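Local coordinates for protein putative pyridoxal phosphate-dependent transferase (Clostridium difficile, PDB 4DQ6) that binds pyridoxal-5'-phosphate and belongs to the class I and II aminotransferase family of pyridoxal phosphate-dependent proteins, at residues A[86-91]-A[249-254]; A[90-95]-A[226-231]. All blocks are in the same frame, centred on the assembly; numbering follows the deposited sequence. Where two conformers were deposited one is given.

Contact 1 of 2, residues A[86-91]-A[249-254]; sequences WKIKSE and YVVLPD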
ATOM      1  N   TRP A  86     -19.203 -19.210  -7.736  1.00 18.61           N
ATOM      2  CA  TRP A  86     -19.098 -18.078  -8.633  1.00 18.54           C
ATOM      3  C   TRP A  86     -17.854 -18.283  -9.472  1.00 19.96           C
ATOM      4  O   TRP A  86     -16.724 -18.268  -8.936  1.00 19.45           O
ATOM      5  CB  TRP A  86     -19.001 -16.810  -7.813  1.00 18.58           C
ATOM      6  CG  TRP A  86     -18.944 -15.582  -8.645  1.00 18.37           C
ATOM      7  CD1 TRP A  86     -19.446 -15.393  -9.910  1.00 19.24           C
ATOM      8  CD2 TRP A  86     -18.377 -14.320  -8.250  1.00 17.97           C
ATOM      9  NE1 TRP A  86     -19.199 -14.107 -10.341  1.00 19.55           N
ATOM     10  CE2 TRP A  86     -18.588 -13.410  -9.352  1.00 18.42           C
ATOM     11  CE3 TRP A  86     -17.748 -13.864  -7.101  1.00 17.56           C
ATOM     12  CZ2 TRP A  86     -18.091 -12.125  -9.322  1.00 18.71           C
ATOM     13  CZ3 TRP A  86     -17.266 -12.552  -7.090  1.00 17.15           C
ATOM     14  CH2 TRP A  86     -17.483 -11.720  -8.154  1.00 17.05           C
ATOM     15  N   LYS A  87     -18.051 -18.518 -10.756  1.00 19.78           N
ATOM     16  CA  LYS A  87     -16.935 -18.678 -11.670  1.00 22.44           C
ATOM     17  C   LYS A  87     -16.541 -17.326 -12.231  1.00 22.89           C
ATOM     18  O   LYS A  87     -17.334 -16.665 -12.910  1.00 24.23           O
ATOM     19  CB  LYS A  87     -17.264 -19.609 -12.846  1.00 26.34           C
ATOM     20  CG  LYS A  87     -16.056 -19.857 -13.799  1.00 28.08           C
ATOM     21  CD  LYS A  87     -14.960 -20.756 -13.165  1.00 31.98           C
ATOM     22  CE  LYS A  87     -15.491 -22.164 -12.811  1.00 35.07           C
ATOM     23  NZ  LYS A  87     -14.556 -23.308 -12.539  1.00 36.60           N
ATOM     24  N   ILE A  88     -15.320 -16.911 -11.919  1.00 20.46           N
ATOM     25  CA  ILE A  88     -14.731 -15.690 -12.474  1.00 20.03           C
ATOM     26  C   ILE A  88     -13.535 -16.034 -13.354  1.00 19.99           C
ATOM     27  O   ILE A  88     -13.088 -17.202 -13.410  1.00 21.13           O
ATOM     28  CB  ILE A  88     -14.288 -14.696 -11.374  1.00 17.48           C
ATOM     29  CG1 ILE A  88     -13.107 -15.217 -10.510  1.00 17.61           C
ATOM     30  CG2 ILE A  88     -15.472 -14.352 -10.459  1.00 18.17           C
ATOM     31  CD1 ILE A  88     -12.240 -14.074  -9.886  1.00 17.53           C
ATOM     32  N   LYS A  89     -13.051 -15.027 -14.088  1.00 19.91           N
ATOM     33  CA  LYS A  89     -11.816 -15.175 -14.849  1.00 21.28           C
ATOM     34  C   LYS A  89     -10.718 -14.432 -14.100  1.00 19.46           C
ATOM     35  O   LYS A  89     -10.951 -13.354 -13.584  1.00 18.54           O
ATOM     36  CB  LYS A  89     -11.975 -14.594 -16.232  1.00 23.84           C
ATOM     37  CG  LYS A  89     -12.983 -15.395 -17.073  1.00 27.21           C
ATOM     38  CD  LYS A  89     -13.166 -14.760 -18.446  1.00 30.80           C
ATOM     39  CE  LYS A  89     -14.310 -15.394 -19.226  1.00 34.96           C
ATOM     40  NZ  LYS A  89     -14.026 -16.782 -19.676  1.00 40.37           N
ATOM     41  N   SER A  90      -9.514 -14.998 -14.097  1.00 19.81           N
ATOM     42  CA  SER A  90      -8.350 -14.364 -13.467  1.00 18.38           C
ATOM     43  C   SER A  90      -8.077 -12.999 -14.079  1.00 18.02           C
ATOM     44  O   SER A  90      -7.637 -12.076 -13.405  1.00 17.76           O
ATOM     45  CB  SER A  90      -7.107 -15.230 -13.591  1.00 19.63           C
ATOM     46  OG  SER A  90      -6.768 -15.525 -14.950  1.00 21.27           O
ATOM     47  N   GLU A  91      -8.425 -12.852 -15.357  1.00 19.24           N
ATOM     48  CA  GLU A  91      -8.245 -11.574 -16.047  1.00 19.69           C
ATOM     49  C   GLU A  91      -9.097 -10.431 -15.507  1.00 18.73           C
ATOM     50  O   GLU A  91      -8.831  -9.288 -15.835  1.00 19.17           O
ATOM     51  CB  GLU A  91      -8.556 -11.730 -17.550  1.00 22.51           C
ATOM     52  CG  GLU A  91      -7.567 -12.626 -18.279  1.00 25.08           C
ATOM     53  CD  GLU A  91      -7.877 -14.108 -18.270  1.00 25.96           C
ATOM     54  OE1 GLU A  91      -8.781 -14.615 -17.563  1.00 25.01           O
ATOM     55  OE2 GLU A  91      -7.154 -14.806 -19.059  1.00 31.19           O
ATOM     56  N   TYR A 249      -8.673  -7.539  -3.448  1.00 12.36           N
ATOM     57  CA  TYR A 249      -8.830  -7.622  -4.890  1.00 12.88           C
ATOM     58  C   TYR A 249     -10.189  -7.073  -5.296  1.00 12.39           C
ATOM     59  O   TYR A 249     -11.118  -7.053  -4.492  1.00 12.35           O
ATOM     60  CB  TYR A 249      -8.574  -9.048  -5.417  1.00 13.23           C
ATOM     61  CG  TYR A 249      -9.399 -10.116  -4.752  1.00 13.93           C
ATOM     62  CD1 TYR A 249      -8.902 -10.746  -3.599  1.00 15.25           C
ATOM     63  CD2 TYR A 249     -10.659 -10.534  -5.238  1.00 14.59           C
ATOM     64  CE1 TYR A 249      -9.585 -11.741  -2.957  1.00 14.73           C
ATOM     65  CE2 TYR A 249     -11.352 -11.560  -4.571  1.00 15.01           C
ATOM     66  CZ  TYR A 249     -10.813 -12.124  -3.421  1.00 14.78           C
ATOM     67  OH  TYR A 249     -11.529 -13.125  -2.791  1.00 16.89           O
ATOM     68  N   VAL A 250     -10.271  -6.644  -6.557  1.00 12.37           N
ATOM     69  CA  VAL A 250     -11.465  -6.193  -7.174  1.00 12.29           C
ATOM     70  C   VAL A 250     -11.728  -7.082  -8.363  1.00 13.13           C
ATOM     71  O   VAL A 250     -10.811  -7.404  -9.142  1.00 12.93           O
ATOM     72  CB  VAL A 250     -11.216  -4.744  -7.598  1.00 12.93           C
ATOM     73  CG1 VAL A 250     -12.559  -4.108  -7.988  1.00 13.17           C
ATOM     74  CG2 VAL A 250     -10.602  -3.893  -6.507  1.00 13.47           C
ATOM     75  N   VAL A 251     -13.010  -7.361  -8.581  1.00 12.86           N
ATOM     76  CA  VAL A 251     -13.423  -8.233  -9.674  1.00 13.68           C
ATOM     77  C   VAL A 251     -14.173  -7.314 -10.650  1.00 13.97           C
ATOM     78  O   VAL A 251     -15.299  -6.810 -10.314  1.00 15.11           O
ATOM     79  CB  VAL A 251     -14.339  -9.389  -9.254  1.00 13.73           C
ATOM     80  CG1 VAL A 251     -14.696 -10.208 -10.481  1.00 14.56           C
ATOM     81  CG2 VAL A 251     -13.662 -10.219  -8.156  1.00 13.97           C
ATOM     82  N   LEU A 252     -13.634  -7.132 -11.861  1.00 15.48           N
ATOM     83  CA  LEU A 252     -14.265  -6.223 -12.848  1.00 15.56           C
ATOM     84  C   LEU A 252     -14.475  -6.994 -14.181  1.00 17.16           C
ATOM     85  O   LEU A 252     -13.602  -7.072 -15.029  1.00 17.58           O
ATOM     86  CB  LEU A 252     -13.416  -4.982 -13.016  1.00 15.57           C
ATOM     87  CG  LEU A 252     -12.908  -4.258 -11.800  1.00 15.32           C
ATOM     88  CD1 LEU A 252     -11.451  -4.662 -11.496  1.00 15.65           C
ATOM     89  CD2 LEU A 252     -13.034  -2.758 -12.001  1.00 15.16           C
ATOM     90  N   PRO A 253     -15.680  -7.558 -14.339  1.00 18.03           N
ATOM     91  CA  PRO A 253     -16.004  -8.328 -15.557  1.00 19.31           C
ATOM     92  C   PRO A 253     -16.114  -7.483 -16.819  1.00 21.02           C
ATOM     93  O   PRO A 253     -16.031  -8.032 -17.908  1.00 22.68           O
ATOM     94  CB  PRO A 253     -17.355  -8.976 -15.204  1.00 19.52           C
ATOM     95  CG  PRO A 253     -17.385  -8.997 -13.714  1.00 18.98           C
ATOM     96  CD  PRO A 253     -16.735  -7.702 -13.320  1.00 18.07           C
ATOM     97  N   ASP A 254     -16.327  -6.188 -16.682  1.00 20.88           N
ATOM     98  CA  ASP A 254     -16.386  -5.296 -17.846  1.00 21.98           C
ATOM     99  C   ASP A 254     -14.994  -4.728 -18.108  1.00 21.26           C
ATOM    100  O   ASP A 254     -14.399  -4.061 -17.265  1.00 20.10           O
ATOM    101  CB  ASP A 254     -17.436  -4.215 -17.600  1.00 23.87           C
ATOM    102  CG  ASP A 254     -17.601  -3.280 -18.785  1.00 27.52           C
ATOM    103  OD1 ASP A 254     -16.635  -2.942 -19.444  1.00 30.58           O
ATOM    104  OD2 ASP A 254     -18.732  -2.869 -19.080  1.00 30.65           O
TER
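Trp86 carries its CG anti to the backbone N (chi1 -178°), which sends the indole across to Val251, whose CG1 is likewise anti to its own N (chi1 180°) while CG2 stands beside it. The two side chains come from opposite directions and meet near one border of the mixed seven-stranded sheet of a class I and II aminotransferase fold: the loop between helix 70-84 and strand 93-96 is laid over the end of strand 248-251. The far end of the six-membered ring does the touching. Trp86 CH2 lies 3.9 Å from Val251 CG1 and 4.1 Å from Val251 CG2, so both methyls of the valine fork face this one carbon, and the ring receives them obliquely. Ile88, two residues further along the loop, folds back over the indole: its CG2 sits 3.4 Å above the ring plane, over the ring centre, and covers that face of the indole. All three residues are buried, and the grip between the segments is purely apolar. Leu80 of helix 70-84 touches both Trp86 and Ile88, Leu93 packs on Ile88 and Val251, and Thr232 of the neighbouring strand touches the indole, so the cluster binds helix, loop and sheet together. The same CG2 of Ile88 that covers the ring also reaches the strand, 4.2 Å from Val251 CG1.

Contact 2 of 2, residues A[90-95]-A[226-231]; sequences SEWLIY and FEKNTI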
ATOM      1  N   SER A  90      -9.514 -14.998 -14.097  1.00 19.81           N
ATOM      2  CA  SER A  90      -8.350 -14.364 -13.467  1.00 18.38           C
ATOM      3  C   SER A  90      -8.077 -12.999 -14.079  1.00 18.02           C
ATOM      4  O   SER A  90      -7.637 -12.076 -13.405  1.00 17.76           O
ATOM      5  CB  SER A  90      -7.107 -15.230 -13.591  1.00 19.63           C
ATOM      6  OG  SER A  90      -6.768 -15.525 -14.950  1.00 21.27           O
ATOM      7  N   GLU A  91      -8.425 -12.852 -15.357  1.00 19.24           N
ATOM      8  CA  GLU A  91      -8.245 -11.574 -16.047  1.00 19.69           C
ATOM      9  C   GLU A  91      -9.097 -10.431 -15.507  1.00 18.73           C
ATOM     10  O   GLU A  91      -8.831  -9.288 -15.835  1.00 19.17           O
ATOM     11  CB  GLU A  91      -8.556 -11.730 -17.550  1.00 22.51           C
ATOM     12  CG  GLU A  91      -7.567 -12.626 -18.279  1.00 25.08           C
ATOM     13  CD  GLU A  91      -7.877 -14.108 -18.270  1.00 25.96           C
ATOM     14  OE1 GLU A  91      -8.781 -14.615 -17.563  1.00 25.01           O
ATOM     15  OE2 GLU A  91      -7.154 -14.806 -19.059  1.00 31.19           O
ATOM     16  N   TRP A  92     -10.120 -10.736 -14.729  1.00 17.32           N
ATOM     17  CA  TRP A  92     -10.959  -9.728 -14.125  1.00 16.81           C
ATOM     18  C   TRP A  92     -10.407  -9.121 -12.870  1.00 15.89           C
ATOM     19  O   TRP A  92     -10.999  -8.128 -12.357  1.00 16.26           O
ATOM     20  CB  TRP A  92     -12.299 -10.282 -13.810  1.00 17.00           C
ATOM     21  CG  TRP A  92     -13.078 -10.831 -14.972  1.00 17.43           C
ATOM     22  CD1 TRP A  92     -12.809 -10.678 -16.308  1.00 18.54           C
ATOM     23  CD2 TRP A  92     -14.316 -11.598 -14.893  1.00 18.25           C
ATOM     24  NE1 TRP A  92     -13.781 -11.281 -17.071  1.00 19.18           N
ATOM     25  CE2 TRP A  92     -14.718 -11.855 -16.277  1.00 18.86           C
ATOM     26  CE3 TRP A  92     -15.139 -12.030 -13.859  1.00 17.99           C
ATOM     27  CZ2 TRP A  92     -15.894 -12.589 -16.578  1.00 19.79           C
ATOM     28  CZ3 TRP A  92     -16.310 -12.750 -14.185  1.00 19.07           C
ATOM     29  CH2 TRP A  92     -16.660 -13.018 -15.501  1.00 19.48           C
ATOM     30  N   LEU A  93      -9.285  -9.633 -12.318  1.00 15.16           N
ATOM     31  CA  LEU A  93      -8.844  -9.261 -10.996  1.00 14.95           C
ATOM     32  C   LEU A  93      -7.827  -8.154 -11.010  1.00 14.02           C
ATOM     33  O   LEU A  93      -6.851  -8.229 -11.740  1.00 14.63           O
ATOM     34  CB  LEU A  93      -8.229 -10.476 -10.294  1.00 15.82           C
ATOM     35  CG  LEU A  93      -9.178 -11.590  -9.891  1.00 16.33           C
ATOM     36  CD1 LEU A  93      -8.500 -12.927  -9.576  1.00 16.57           C
ATOM     37  CD2 LEU A  93     -10.063 -11.096  -8.757  1.00 16.59           C
ATOM     38  N   ILE A  94      -8.067  -7.147 -10.145  1.00 13.66           N
ATOM     39  CA  ILE A  94      -7.085  -6.106  -9.848  1.00 13.83           C
ATOM     40  C   ILE A  94      -6.710  -6.138  -8.359  1.00 13.28           C
ATOM     41  O   ILE A  94      -7.591  -6.203  -7.492  1.00 13.32           O
ATOM     42  CB  ILE A  94      -7.579  -4.685 -10.244  1.00 14.50           C
ATOM     43  CG1 ILE A  94      -7.716  -4.702 -11.750  1.00 14.72           C
ATOM     44  CG2 ILE A  94      -6.639  -3.587  -9.740  1.00 14.92           C
ATOM     45  CD1 ILE A  94      -8.155  -3.343 -12.278  1.00 15.55           C
ATOM     46  N   TYR A  95      -5.393  -6.107  -8.079  1.00 13.22           N
ATOM     47  CA  TYR A  95      -4.867  -5.989  -6.707  1.00 13.30           C
ATOM     48  C   TYR A  95      -5.170  -4.603  -6.145  1.00 13.87           C
ATOM     49  O   TYR A  95      -4.955  -3.598  -6.838  1.00 13.89           O
ATOM     50  CB  TYR A  95      -3.348  -6.150  -6.741  1.00 14.51           C
ATOM     51  CG  TYR A  95      -2.657  -5.661  -5.491  1.00 13.83           C
ATOM     52  CD1 TYR A  95      -2.663  -6.436  -4.296  1.00 14.96           C
ATOM     53  CD2 TYR A  95      -2.025  -4.431  -5.445  1.00 13.82           C
ATOM     54  CE1 TYR A  95      -2.106  -5.955  -3.129  1.00 14.18           C
ATOM     55  CE2 TYR A  95      -1.476  -3.946  -4.261  1.00 14.04           C
ATOM     56  CZ  TYR A  95      -1.504  -4.703  -3.118  1.00 14.26           C
ATOM     57  OH  TYR A  95      -0.915  -4.208  -1.944  1.00 16.37           O
ATOM     58  N   PHE A 226     -26.301  -8.935 -14.215  1.00 23.85           N
ATOM     59  CA  PHE A 226     -25.781  -8.376 -12.962  1.00 21.97           C
ATOM     60  C   PHE A 226     -24.259  -8.372 -12.967  1.00 21.69           C
ATOM     61  O   PHE A 226     -23.631  -7.420 -12.481  1.00 20.77           O
ATOM     62  CB  PHE A 226     -26.285  -9.175 -11.788  1.00 22.22           C
ATOM     63  CG  PHE A 226     -27.661  -8.839 -11.316  1.00 22.03           C
ATOM     64  CD1 PHE A 226     -28.635  -8.290 -12.138  1.00 22.55           C
ATOM     65  CD2 PHE A 226     -28.005  -9.166 -10.014  1.00 21.57           C
ATOM     66  CE1 PHE A 226     -29.902  -8.048 -11.653  1.00 22.44           C
ATOM     67  CE2 PHE A 226     -29.268  -8.908  -9.528  1.00 22.65           C
ATOM     68  CZ  PHE A 226     -30.228  -8.375 -10.346  1.00 23.08           C
ATOM     69  N   GLU A 227     -23.656  -9.419 -13.521  1.00 21.37           N
ATOM     70  CA  GLU A 227     -22.204  -9.489 -13.690  0.50 22.19           C
ATOM     71  C   GLU A 227     -21.681  -8.262 -14.422  1.00 23.01           C
ATOM     72  O   GLU A 227     -20.648  -7.720 -14.066  1.00 24.63           O
ATOM     73  CB  GLU A 227     -21.826 -10.778 -14.437  0.50 22.77           C
ATOM     74  CG  GLU A 227     -20.364 -10.918 -14.830  0.50 23.53           C
ATOM     75  CD  GLU A 227     -20.109 -12.170 -15.645  0.50 24.91           C
ATOM     76  OE1 GLU A 227     -20.113 -13.249 -15.008  0.50 24.78           O
ATOM     77  OE2 GLU A 227     -19.916 -12.070 -16.901  0.50 27.13           O
ATOM     78  N   LYS A 228     -22.416  -7.821 -15.442  1.00 24.92           N
ATOM     79  CA  LYS A 228     -21.980  -6.673 -16.196  1.00 27.74           C
ATOM     80  C   LYS A 228     -22.216  -5.330 -15.513  1.00 26.92           C
ATOM     81  O   LYS A 228     -21.615  -4.317 -15.906  1.00 28.51           O
ATOM     82  CB  LYS A 228     -22.588  -6.732 -17.608  1.00 31.26           C
ATOM     83  CG  LYS A 228     -21.970  -7.861 -18.454  1.00 35.46           C
ATOM     84  CD  LYS A 228     -20.413  -7.904 -18.479  1.00 39.58           C
ATOM     85  CE  LYS A 228     -19.877  -9.349 -18.446  1.00 40.10           C
ATOM     86  NZ  LYS A 228     -18.388  -9.513 -18.663  1.00 43.59           N
ATOM     87  N   ASN A 229     -23.038  -5.298 -14.473  1.00 22.77           N
ATOM     88  CA  ASN A 229     -23.337  -4.050 -13.820  1.00 21.84           C
ATOM     89  C   ASN A 229     -22.782  -3.950 -12.386  1.00 19.85           C
ATOM     90  O   ASN A 229     -23.183  -3.057 -11.659  1.00 19.55           O
ATOM     91  CB  ASN A 229     -24.833  -3.856 -13.752  1.00 21.96           C
ATOM     92  CG  ASN A 229     -25.233  -2.386 -13.558  1.00 22.68           C
ATOM     93  OD1 ASN A 229     -24.614  -1.478 -14.092  1.00 24.17           O
ATOM     94  ND2 ASN A 229     -26.191  -2.162 -12.683  1.00 22.09           N
ATOM     95  N   THR A 230     -21.959  -4.906 -11.988  1.00 18.99           N
ATOM     96  CA  THR A 230     -21.468  -5.015 -10.587  1.00 17.41           C
ATOM     97  C   THR A 230     -19.944  -5.138 -10.584  1.00 16.45           C
ATOM     98  O   THR A 230     -19.379  -5.957 -11.294  1.00 19.55           O
ATOM     99  CB  THR A 230     -22.093  -6.234  -9.911  1.00 17.65           C
ATOM    100  OG1 THR A 230     -23.525  -6.168 -10.072  1.00 18.79           O
ATOM    101  CG2 THR A 230     -21.721  -6.301  -8.401  1.00 16.79           C
ATOM    102  N   ILE A 231     -19.281  -4.314  -9.775  1.00 16.39           N
ATOM    103  CA  ILE A 231     -17.853  -4.428  -9.491  1.00 15.76           C
ATOM    104  C   ILE A 231     -17.774  -4.890  -8.028  1.00 15.76           C
ATOM    105  O   ILE A 231     -18.506  -4.375  -7.199  1.00 15.96           O
ATOM    106  CB  ILE A 231     -17.199  -3.051  -9.660  1.00 16.77           C
ATOM    107  CG1 ILE A 231     -17.279  -2.649 -11.138  1.00 17.84           C
ATOM    108  CG2 ILE A 231     -15.755  -3.028  -9.171  1.00 15.66           C
ATOM    109  CD1 ILE A 231     -16.929  -1.185 -11.450  1.00 18.78           C
TER
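Trp92 and Glu227 make the close part of this small contact, in which the six-membered ring of an indole meets a carboxylate. Glu227 is modelled in two positions; in the one described, its chain runs out extended from a CG anti to the backbone N (chi1 173°) and crosses the tryptophan side chain at about a right angle. Its carboxylate reaches the far corner of the six-membered ring, with Glu227 OE1 3.5 Å and Glu227 CD 3.6 Å from Trp92 CH2. The approach is oblique, ring and carboxylate planes standing 64° apart, and it is a van der Waals contact. Trp92 also packs on Val251 and Pro253, so the indole links the end of strand 248-251 and the loop after it to helix 224-228.

Toward solvent the fit loosens. The exposed Lys228 comes near with the end of its chain alone, NZ lying 4.5 Å from Trp92 CZ2; that ammonium is hydrogen-bonded to the backbone oxygen of Pro253 and forms a long salt bridge of 3.5 Å with Glu227 OE2, doubtful to the extent that it depends on the chosen position of Glu227. Behind the contact the turn from helix into strand is firmly tied: Phe226 O accepts Thr230 OG1 at 2.7 Å and Asn229 N at 3.0 Å, from opposite faces of its carbonyl plane. Here the 3-10 turn leading into edge strand 93-96 meets the end of helix 224-228, just before strand 230-234, beside the antiparallel strand 248-251, as in the large mixed sheet of aminotransferase-fold enzymes.

The centres of contacts 1 and 2 are 4 Å apart, and both start from the same piece of chain, sharing Ser90 and Glu91; 226-231 and then 249-254 follow much later in the sequence. In the sheet, strand 248-251 lies between edge strand 93-96 and strand 230-234, antiparallel to both. Probable hydrogen bonds from Leu252 N to Trp92 O and from Val250 N to Ile94 O, each 2.9 Å, join the two contacts directly. Lys238, which lines the pyridoxal-5'-phosphate pocket, falls between 226-231 and 249-254 along the chain, but the side chain of Val251 in contact 1 is about 14 Å from pyridoxal-5'-phosphate; the two contacts join helix, loop and strand near one border of the sheet.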